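Local coordinates for ORC1-type DNA replication protein 2 (Aeropyrum pernix, PDB 1W5S) that binds ATP and DNA, probably hydrolyses ATP, and takes part in regulating DNA replication, at residues E23-R28 / L224-E229; K267-M272 / R287-E292. One frame throughout, in Å; residues are numbered along the deposited sequence.

The chain illustrates how one helical lid can be held both by a distant N-terminal segment and by its own next helix. Contact 1 pairs the loop at 23-28, just before helix 29-43, with helix 217-231, closing a span that includes the five-stranded parallel sheet of the AAA+ core and its nucleotide-binding loop. Further along, contact 2 closes a short span, 14 residues between its segments, over the turn joining helices 259-275 and 283-292. The two are in series, neither nested nor crossed, with centres about 20 Å apart. Helix 217-231 packs on helix 259-275, so the lid connects them: contact 1 lies on its nucleotide side, contact 2 farther from the ADP.

Contact 1. Residues E23-R28 / L224-E229; sequences ELRVRR and LEQRAE. With ADP (adenosine-5'-diphosphate), chain E.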
ATOM      1  N   GLU A  23      -9.510 -17.695   4.431  1.00 41.90           N
ATOM      2  CA  GLU A  23      -8.460 -17.592   5.456  1.00 41.88           C
ATOM      3  C   GLU A  23      -7.124 -17.101   4.882  1.00 41.01           C
ATOM      4  O   GLU A  23      -6.801 -17.374   3.731  1.00 41.64           O
ATOM      5  CB  GLU A  23      -8.235 -18.957   6.100  1.00 42.30           C
ATOM      6  CG  GLU A  23      -9.414 -19.447   7.009  1.00 45.56           C
ATOM      7  CD  GLU A  23      -8.926 -20.436   8.088  1.00 47.69           C
ATOM      8  OE1 GLU A  23      -8.147 -19.969   8.993  1.00 54.53           O
ATOM      9  OE2 GLU A  23      -9.309 -21.658   8.020  1.00 51.97           O
ATOM     10  N   LEU A  24      -6.328 -16.406   5.681  1.00 39.35           N
ATOM     11  CA  LEU A  24      -5.021 -15.996   5.248  1.00 39.65           C
ATOM     12  C   LEU A  24      -4.022 -17.066   5.635  1.00 39.86           C
ATOM     13  O   LEU A  24      -4.209 -17.701   6.640  1.00 40.95           O
ATOM     14  CB  LEU A  24      -4.620 -14.650   5.859  1.00 38.53           C
ATOM     15  CG  LEU A  24      -5.396 -13.442   5.348  1.00 37.46           C
ATOM     16  CD1 LEU A  24      -4.908 -12.236   6.044  1.00 38.40           C
ATOM     17  CD2 LEU A  24      -5.296 -13.238   3.828  1.00 36.15           C
ATOM     18  N   ARG A  25      -3.001 -17.311   4.817  1.00 39.20           N
ATOM     19  CA  ARG A  25      -1.970 -18.273   5.163  1.00 39.24           C
ATOM     20  C   ARG A  25      -0.621 -17.623   5.233  1.00 40.09           C
ATOM     21  O   ARG A  25       0.373 -18.276   5.600  1.00 41.30           O
ATOM     22  CB  ARG A  25      -1.918 -19.436   4.174  1.00 37.55           C
ATOM     23  CG  ARG A  25      -3.135 -20.321   4.221  1.00 37.04           C
ATOM     24  CD  ARG A  25      -3.023 -21.440   3.200  1.00 36.80           C
ATOM     25  NE  ARG A  25      -4.169 -22.319   3.230  1.00 35.96           N
ATOM     26  CZ  ARG A  25      -4.355 -23.378   2.434  1.00 36.53           C
ATOM     27  NH1 ARG A  25      -3.486 -23.715   1.472  1.00 34.59           N
ATOM     28  NH2 ARG A  25      -5.441 -24.103   2.594  1.00 35.66           N
ATOM     29  N   VAL A  26      -0.558 -16.349   4.882  1.00 41.80           N
ATOM     30  CA  VAL A  26       0.704 -15.632   4.923  1.00 43.31           C
ATOM     31  C   VAL A  26       0.662 -14.406   5.853  1.00 44.74           C
ATOM     32  O   VAL A  26       1.697 -14.037   6.464  1.00 45.93           O
ATOM     33  CB  VAL A  26       1.190 -15.223   3.508  1.00 43.07           C
ATOM     34  CG1 VAL A  26       2.390 -14.309   3.614  1.00 43.69           C
ATOM     35  CG2 VAL A  26       1.583 -16.457   2.682  1.00 43.79           C
ATOM     36  N   ARG A  27      -0.466 -13.740   5.951  1.00 45.49           N
ATOM     37  CA  ARG A  27      -0.478 -12.531   6.794  1.00 47.93           C
ATOM     38  C   ARG A  27      -1.338 -12.809   8.043  1.00 48.68           C
ATOM     39  O   ARG A  27      -1.855 -11.897   8.667  1.00 46.68           O
ATOM     40  CB  ARG A  27      -1.154 -11.364   6.021  1.00 48.00           C
ATOM     41  CG  ARG A  27      -0.383 -10.825   4.817  1.00 48.50           C
ATOM     42  CD  ARG A  27       0.911 -10.223   5.184  1.00 46.22           C
ATOM     43  NE  ARG A  27       1.418  -9.325   4.136  1.00 44.76           N
ATOM     44  CZ  ARG A  27       2.718  -9.066   3.978  1.00 46.64           C
ATOM     45  NH1 ARG A  27       3.614  -9.686   4.789  1.00 45.61           N
ATOM     46  NH2 ARG A  27       3.144  -8.242   3.006  1.00 41.21           N
ATOM     47  N   ARG A  28      -1.485 -14.102   8.323  1.00 50.63           N
ATOM     48  CA  ARG A  28      -2.729 -14.709   8.863  1.00 51.73           C
ATOM     49  C   ARG A  28      -2.820 -14.511  10.342  1.00 52.62           C
ATOM     50  O   ARG A  28      -3.926 -14.279  10.921  1.00 53.55           O
ATOM     51  CB  ARG A  28      -2.754 -16.219   8.551  1.00 52.38           C
ATOM     52  CG  ARG A  28      -2.039 -17.169   9.538  1.00 55.75           C
ATOM     53  CD  ARG A  28      -0.675 -17.781   9.020  1.00 59.26           C
ATOM     54  NE  ARG A  28       0.333 -16.800   8.544  1.00 59.87           N
ATOM     55  CZ  ARG A  28       1.110 -16.031   9.320  1.00 59.21           C
ATOM     56  NH1 ARG A  28       0.991 -16.047  10.639  1.00 61.01           N
ATOM     57  NH2 ARG A  28       1.976 -15.199   8.765  1.00 56.81           N
ATOM     58  N   LEU A 224      -0.066 -18.734  -3.967  1.00 34.08           N
ATOM     59  CA  LEU A 224      -0.474 -19.364  -5.237  1.00 34.41           C
ATOM     60  C   LEU A 224      -1.103 -20.736  -4.997  1.00 34.03           C
ATOM     61  O   LEU A 224      -2.174 -21.050  -5.504  1.00 33.93           O
ATOM     62  CB  LEU A 224       0.718 -19.477  -6.179  1.00 35.82           C
ATOM     63  CG  LEU A 224       1.360 -18.206  -6.773  1.00 36.13           C
ATOM     64  CD1 LEU A 224       2.622 -18.551  -7.488  1.00 34.61           C
ATOM     65  CD2 LEU A 224       0.411 -17.574  -7.701  1.00 38.83           C
ATOM     66  N   GLU A 225      -0.436 -21.522  -4.176  1.00 34.42           N
ATOM     67  CA  GLU A 225      -0.943 -22.824  -3.774  1.00 34.80           C
ATOM     68  C   GLU A 225      -2.422 -22.735  -3.317  1.00 33.80           C
ATOM     69  O   GLU A 225      -3.231 -23.569  -3.649  1.00 32.44           O
ATOM     70  CB  GLU A 225      -0.039 -23.455  -2.661  1.00 34.69           C
ATOM     71  CG  GLU A 225      -0.267 -24.952  -2.564  1.00 36.09           C
ATOM     72  CD  GLU A 225       0.279 -25.647  -1.329  1.00 36.38           C
ATOM     73  OE1 GLU A 225       0.739 -26.776  -1.513  1.00 41.63           O
ATOM     74  OE2 GLU A 225       0.214 -25.127  -0.198  1.00 38.54           O
ATOM     75  N   GLN A 226      -2.755 -21.714  -2.530  1.00 34.65           N
ATOM     76  CA  GLN A 226      -4.086 -21.629  -1.913  1.00 34.69           C
ATOM     77  C   GLN A 226      -5.122 -21.272  -3.002  1.00 34.70           C
ATOM     78  O   GLN A 226      -6.274 -21.746  -3.003  1.00 32.19           O
ATOM     79  CB  GLN A 226      -4.065 -20.600  -0.778  1.00 34.68           C
ATOM     80  CG  GLN A 226      -5.450 -20.118  -0.348  1.00 34.11           C
ATOM     81  CD  GLN A 226      -5.402 -19.093   0.759  1.00 34.85           C
ATOM     82  OE1 GLN A 226      -4.724 -18.045   0.645  1.00 35.00           O
ATOM     83  NE2 GLN A 226      -6.154 -19.359   1.829  1.00 32.30           N
ATOM     84  N   ARG A 227      -4.692 -20.410  -3.921  1.00 35.18           N
ATOM     85  CA  ARG A 227      -5.533 -20.062  -5.066  1.00 36.40           C
ATOM     86  C   ARG A 227      -5.726 -21.274  -5.989  1.00 36.74           C
ATOM     87  O   ARG A 227      -6.796 -21.479  -6.542  1.00 36.31           O
ATOM     88  CB  ARG A 227      -4.873 -18.947  -5.862  1.00 36.76           C
ATOM     89  CG  ARG A 227      -4.710 -17.700  -5.113  1.00 36.86           C
ATOM     90  CD  ARG A 227      -6.005 -17.097  -4.685  1.00 35.31           C
ATOM     91  NE  ARG A 227      -5.721 -15.927  -3.886  1.00 36.91           N
ATOM     92  CZ  ARG A 227      -6.109 -14.699  -4.158  1.00 36.67           C
ATOM     93  NH1 ARG A 227      -6.917 -14.462  -5.140  1.00 38.29           N
ATOM     94  NH2 ARG A 227      -5.780 -13.719  -3.346  1.00 40.01           N
ATOM     95  N   ALA A 228      -4.655 -22.039  -6.174  1.00 37.35           N
ATOM     96  CA  ALA A 228      -4.753 -23.274  -6.915  1.00 38.06           C
ATOM     97  C   ALA A 228      -5.746 -24.173  -6.231  1.00 38.06           C
ATOM     98  O   ALA A 228      -6.717 -24.521  -6.871  1.00 39.66           O
ATOM     99  CB  ALA A 228      -3.394 -23.957  -7.082  1.00 38.49           C
ATOM    100  N   GLU A 229      -5.554 -24.510  -4.956  1.00 37.99           N
ATOM    101  CA  GLU A 229      -6.509 -25.403  -4.217  1.00 38.95           C
ATOM    102  C   GLU A 229      -7.975 -24.951  -4.311  1.00 38.63           C
ATOM    103  O   GLU A 229      -8.882 -25.759  -4.474  1.00 38.92           O
ATOM    104  CB  GLU A 229      -6.156 -25.489  -2.712  1.00 38.98           C
ATOM    105  CG  GLU A 229      -4.994 -26.419  -2.316  1.00 41.36           C
ATOM    106  CD  GLU A 229      -4.445 -26.151  -0.879  1.00 41.64           C
ATOM    107  OE1 GLU A 229      -3.343 -26.613  -0.548  1.00 42.54           O
ATOM    108  OE2 GLU A 229      -5.123 -25.487  -0.058  1.00 49.53           O
TER
HETATM  109  PB  ADP E 700      -1.480  -4.016  -2.282  1.00 20.83           P
HETATM  110  O1B ADP E 700      -1.237  -3.475  -3.666  1.00 22.58           O
HETATM  111  O2B ADP E 700      -0.271  -3.880  -1.362  1.00 26.04           O
HETATM  112  O3B ADP E 700      -2.743  -3.386  -1.650  1.00 27.24           O
HETATM  113  PA  ADP E 700      -3.288  -6.305  -2.514  1.00 24.64           P
HETATM  114  O1A ADP E 700      -4.059  -5.545  -3.540  1.00 21.40           O
HETATM  115  O2A ADP E 700      -3.781  -6.500  -1.099  1.00 22.03           O
HETATM  116  O3A ADP E 700      -1.768  -5.590  -2.471  1.00 22.57           O
HETATM  117  O5' ADP E 700      -2.898  -7.762  -3.119  1.00 23.02           O
HETATM  118  C5' ADP E 700      -2.548  -8.012  -4.499  1.00 20.46           C
HETATM  119  C4' ADP E 700      -3.094  -9.343  -4.916  1.00 18.59           C
HETATM  120  O4' ADP E 700      -2.450 -10.386  -4.159  1.00 19.70           O
HETATM  121  C3' ADP E 700      -4.578  -9.511  -4.630  1.00 21.77           C
HETATM  122  O3' ADP E 700      -5.151 -10.441  -5.525  1.00 22.66           O
HETATM  123  C2' ADP E 700      -4.640 -10.142  -3.224  1.00 21.91           C
HETATM  124  O2' ADP E 700      -5.816 -10.965  -3.025  1.00 19.86           O
HETATM  125  C1' ADP E 700      -3.384 -11.033  -3.269  1.00 22.38           C
HETATM  126  N9  ADP E 700      -2.875 -11.226  -1.896  1.00 21.33           N
HETATM  127  C8  ADP E 700      -2.055 -10.358  -1.273  1.00 21.20           C
HETATM  128  N7  ADP E 700      -1.741 -10.776  -0.060  1.00 19.18           N
HETATM  129  C5  ADP E 700      -2.339 -11.941   0.119  1.00 20.46           C
HETATM  130  C6  ADP E 700      -2.399 -12.874   1.238  1.00 22.04           C
HETATM  131  N6  ADP E 700      -1.710 -12.561   2.369  1.00 23.77           N
HETATM  132  N1  ADP E 700      -3.116 -14.017   1.082  1.00 23.77           N
HETATM  133  C2  ADP E 700      -3.801 -14.237  -0.089  1.00 22.31           C
HETATM  134  N3  ADP E 700      -3.783 -13.371  -1.137  1.00 20.70           N
HETATM  135  C4  ADP E 700      -3.090 -12.248  -1.097  1.00 19.20           C
HETATM  136  O   HOH W   1      -3.312 -16.487   2.195  1.00 30.31           O
HETATM  137  O   HOH W   2      -0.993 -22.683   0.655  1.00 31.12           O
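Gln226 reaches from its helix to the backbone of the loop 23-28, its NE2 donating to Glu23 O over 2.8 Å along a fairly straight path (161° at the hydrogen). The other end of the same amide is used too: OE1 accepts from a water that accepts from Arg25 N, so both amide positions have a partner and the flip is defined. With CG anti to the backbone N (chi1 162°), the extended Gln226 crosses the extended chain of Arg25 at a slant; the guanidinium and amide planes differ by 22°, and Gln226 CG lies over one guanidinium face, offset to its rim. Arg25 forms an end-on salt bridge with Glu229, both nitrogens on OE2: NH1, at 2.9 Å, comes from above the carboxylate plane, and NH2, at 3.0 Å, nearly along the C-O axis. A second water joins Arg25 NH1 to Glu225 OE2. The Gln226 amide also borders the adenine site, where Leu24 CD2 stands 3.6 Å from ADP N1, while Arg227 NH2 donates to both N3 and O2' of the nucleotide. Thus the N-terminal loop and the lid meet around the base, with Leu24 resting on helix 65-82, which follows the P-loop, and Leu224 packed on helix 259-275.

Contact 2. Residues K267-M272 / R287-E292; sequences KMACEM and RKAVSE
The carboxylate of Glu292 is the flat group that takes part here, and the methyl of Met272 meets it obliquely at one oxygen, well off the plane of the group: CE lies 3.4 Å from OE2. Nearer the backbone, the aliphatic part of Glu292 is used as well, its CG standing 3.6 Å from Met268 CE. One acidic side chain thereby touches two methionine methyls, which approach from successive turns of helix 259-275. The bend at the end of Met268 (chi3 49°) turns its methyl toward Glu292 CG, whereas Met272 is extended beyond CG and stretches across to the other helix. Between the two methionines sits Ala289, whose CB lies 4.0 Å from Met268 CB and 3.9 Å from Ala269 CB. Ala289 points its CB at the backbone of Ala269, whose own methyl lies to one side, and the CA atoms of the two alanines come within 5.4 Å, the closest backbone approach of the two segments. This is ordinary helix-to-helix packing between consecutive helices of the AAA+ lid region: the axes of the segments 267-272 and 287-292 approach to 8.4 Å, with their N-to-C directions 128° apart, so the second runs back across the first at a steep slant. Met272 CE also lies 3.8 Å from Ala289 CA, so the same methyl touches both the alanine and the carboxylate. On another side of the second helix, Val290 packs against helix 239-249. Cys270, which takes no part in the contact, touches Leu232 and Leu281, while Glu271 forms a salt bridge with Arg12 of the N-terminal region.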
ATOM      1  N   LYS A 267      -3.112 -17.120 -13.383  1.00 37.39           N
ATOM      2  CA  LYS A 267      -4.361 -16.962 -14.138  1.00 38.09           C
ATOM      3  C   LYS A 267      -4.143 -17.048 -15.674  1.00 37.62           C
ATOM      4  O   LYS A 267      -4.813 -17.817 -16.365  1.00 37.17           O
ATOM      5  CB  LYS A 267      -5.025 -15.652 -13.731  1.00 37.48           C
ATOM      6  CG  LYS A 267      -6.434 -15.427 -14.248  1.00 39.68           C
ATOM      7  CD  LYS A 267      -6.766 -13.904 -14.220  1.00 39.82           C
ATOM      8  CE  LYS A 267      -7.893 -13.525 -15.147  1.00 43.41           C
ATOM      9  NZ  LYS A 267      -7.455 -13.366 -16.619  1.00 45.09           N
ATOM     10  N   MET A 268      -3.218 -16.246 -16.179  1.00 37.74           N
ATOM     11  CA  MET A 268      -2.899 -16.176 -17.593  1.00 39.11           C
ATOM     12  C   MET A 268      -2.466 -17.527 -18.188  1.00 37.35           C
ATOM     13  O   MET A 268      -2.930 -17.910 -19.262  1.00 37.20           O
ATOM     14  CB  MET A 268      -1.785 -15.163 -17.851  1.00 38.88           C
ATOM     15  CG  MET A 268      -2.158 -13.660 -17.800  1.00 42.46           C
ATOM     16  SD  MET A 268      -0.663 -12.586 -18.083  1.00 49.28           S
ATOM     17  CE  MET A 268       0.011 -13.407 -19.599  1.00 42.49           C
ATOM     18  N   ALA A 269      -1.595 -18.233 -17.488  1.00 36.20           N
ATOM     19  CA  ALA A 269      -1.166 -19.548 -17.922  1.00 36.60           C
ATOM     20  C   ALA A 269      -2.347 -20.517 -18.029  1.00 36.09           C
ATOM     21  O   ALA A 269      -2.409 -21.337 -18.990  1.00 36.18           O
ATOM     22  CB  ALA A 269      -0.107 -20.093 -17.022  1.00 35.98           C
ATOM     23  N   CYS A 270      -3.263 -20.429 -17.071  1.00 35.55           N
ATOM     24  CA  CYS A 270      -4.475 -21.284 -17.050  1.00 36.63           C
ATOM     25  C   CYS A 270      -5.374 -21.005 -18.221  1.00 37.32           C
ATOM     26  O   CYS A 270      -5.921 -21.920 -18.816  1.00 36.99           O
ATOM     27  CB  CYS A 270      -5.278 -21.149 -15.755  1.00 36.59           C
ATOM     28  SG  CYS A 270      -4.431 -21.832 -14.339  1.00 36.67           S
ATOM     29  N   GLU A 271      -5.503 -19.749 -18.578  1.00 38.66           N
ATOM     30  CA  GLU A 271      -6.330 -19.428 -19.705  1.00 40.34           C
ATOM     31  C   GLU A 271      -5.600 -19.566 -21.022  1.00 39.88           C
ATOM     32  O   GLU A 271      -6.234 -19.590 -22.043  1.00 40.81           O
ATOM     33  CB  GLU A 271      -7.021 -18.056 -19.549  1.00 40.60           C
ATOM     34  CG  GLU A 271      -6.117 -16.913 -19.171  1.00 44.01           C
ATOM     35  CD  GLU A 271      -6.858 -15.598 -18.866  1.00 43.50           C
ATOM     36  OE1 GLU A 271      -8.036 -15.594 -18.453  1.00 43.83           O
ATOM     37  OE2 GLU A 271      -6.190 -14.554 -19.009  1.00 50.42           O
ATOM     38  N   MET A 272      -4.288 -19.730 -21.026  1.00 40.37           N
ATOM     39  CA  MET A 272      -3.617 -20.129 -22.277  1.00 40.73           C
ATOM     40  C   MET A 272      -3.816 -21.640 -22.527  1.00 38.83           C
ATOM     41  O   MET A 272      -3.967 -22.069 -23.657  1.00 37.19           O
ATOM     42  CB  MET A 272      -2.132 -19.772 -22.278  1.00 40.74           C
ATOM     43  CG  MET A 272      -1.768 -18.309 -22.476  1.00 41.94           C
ATOM     44  SD  MET A 272      -0.001 -18.230 -22.015  1.00 47.61           S
ATOM     45  CE  MET A 272       0.285 -16.539 -21.453  1.00 48.87           C
ATOM     46  N   ARG A 287       5.901 -20.312 -17.839  1.00 34.18           N
ATOM     47  CA  ARG A 287       7.029 -19.445 -18.163  1.00 34.16           C
ATOM     48  C   ARG A 287       6.614 -18.442 -19.219  1.00 34.00           C
ATOM     49  O   ARG A 287       7.066 -17.327 -19.182  1.00 33.34           O
ATOM     50  CB  ARG A 287       8.319 -20.209 -18.574  1.00 32.54           C
ATOM     51  CG  ARG A 287       9.034 -20.802 -17.336  1.00 31.61           C
ATOM     52  CD  ARG A 287      10.286 -21.574 -17.680  1.00 32.48           C
ATOM     53  NE  ARG A 287       9.998 -22.627 -18.657  1.00 30.82           N
ATOM     54  CZ  ARG A 287       9.935 -23.923 -18.382  1.00 30.63           C
ATOM     55  NH1 ARG A 287      10.263 -24.374 -17.158  1.00 28.18           N
ATOM     56  NH2 ARG A 287       9.600 -24.776 -19.348  1.00 27.44           N
ATOM     57  N   LYS A 288       5.723 -18.827 -20.124  1.00 34.22           N
ATOM     58  CA  LYS A 288       5.229 -17.862 -21.098  1.00 35.04           C
ATOM     59  C   LYS A 288       4.485 -16.703 -20.421  1.00 35.61           C
ATOM     60  O   LYS A 288       4.745 -15.507 -20.729  1.00 35.48           O
ATOM     61  CB  LYS A 288       4.369 -18.525 -22.146  1.00 34.75           C
ATOM     62  CG  LYS A 288       4.000 -17.596 -23.236  1.00 34.76           C
ATOM     63  CD  LYS A 288       4.036 -18.273 -24.555  1.00 38.53           C
ATOM     64  CE  LYS A 288       5.465 -18.064 -25.218  1.00 39.35           C
ATOM     65  NZ  LYS A 288       5.769 -18.901 -26.390  1.00 32.57           N
ATOM     66  N   ALA A 289       3.652 -17.060 -19.443  1.00 36.09           N
ATOM     67  CA  ALA A 289       2.873 -16.111 -18.691  1.00 36.66           C
ATOM     68  C   ALA A 289       3.749 -15.234 -17.867  1.00 37.56           C
ATOM     69  O   ALA A 289       3.631 -14.030 -17.947  1.00 38.25           O
ATOM     70  CB  ALA A 289       1.850 -16.829 -17.803  1.00 37.31           C
ATOM     71  N   VAL A 290       4.651 -15.818 -17.088  1.00 38.56           N
ATOM     72  CA  VAL A 290       5.616 -15.036 -16.331  1.00 39.15           C
ATOM     73  C   VAL A 290       6.329 -14.018 -17.218  1.00 40.45           C
ATOM     74  O   VAL A 290       6.655 -12.912 -16.771  1.00 41.38           O
ATOM     75  CB  VAL A 290       6.664 -15.928 -15.669  1.00 39.24           C
ATOM     76  CG1 VAL A 290       7.844 -15.130 -15.200  1.00 40.61           C
ATOM     77  CG2 VAL A 290       6.094 -16.678 -14.495  1.00 39.14           C
ATOM     78  N   SER A 291       6.577 -14.409 -18.463  1.00 41.08           N
ATOM     79  CA  SER A 291       7.369 -13.635 -19.394  1.00 41.79           C
ATOM     80  C   SER A 291       6.578 -12.481 -20.038  1.00 43.58           C
ATOM     81  O   SER A 291       7.133 -11.392 -20.196  1.00 44.33           O
ATOM     82  CB  SER A 291       7.940 -14.552 -20.476  1.00 40.84           C
ATOM     83  OG  SER A 291       7.926 -13.911 -21.747  1.00 40.58           O
ATOM     84  N   GLU A 292       5.325 -12.697 -20.466  1.00 44.31           N
ATOM     85  CA  GLU A 292       4.567 -11.549 -20.969  1.00 45.28           C
ATOM     86  C   GLU A 292       3.826 -10.762 -19.928  1.00 45.77           C
ATOM     87  O   GLU A 292       3.205  -9.771 -20.245  1.00 46.03           O
ATOM     88  CB  GLU A 292       3.661 -11.868 -22.141  1.00 45.57           C
ATOM     89  CG  GLU A 292       2.710 -13.004 -22.008  1.00 46.60           C
ATOM     90  CD  GLU A 292       2.420 -13.554 -23.377  1.00 48.71           C
ATOM     91  OE1 GLU A 292       3.321 -13.364 -24.269  1.00 49.80           O
ATOM     92  OE2 GLU A 292       1.300 -14.121 -23.575  1.00 54.54           O
TER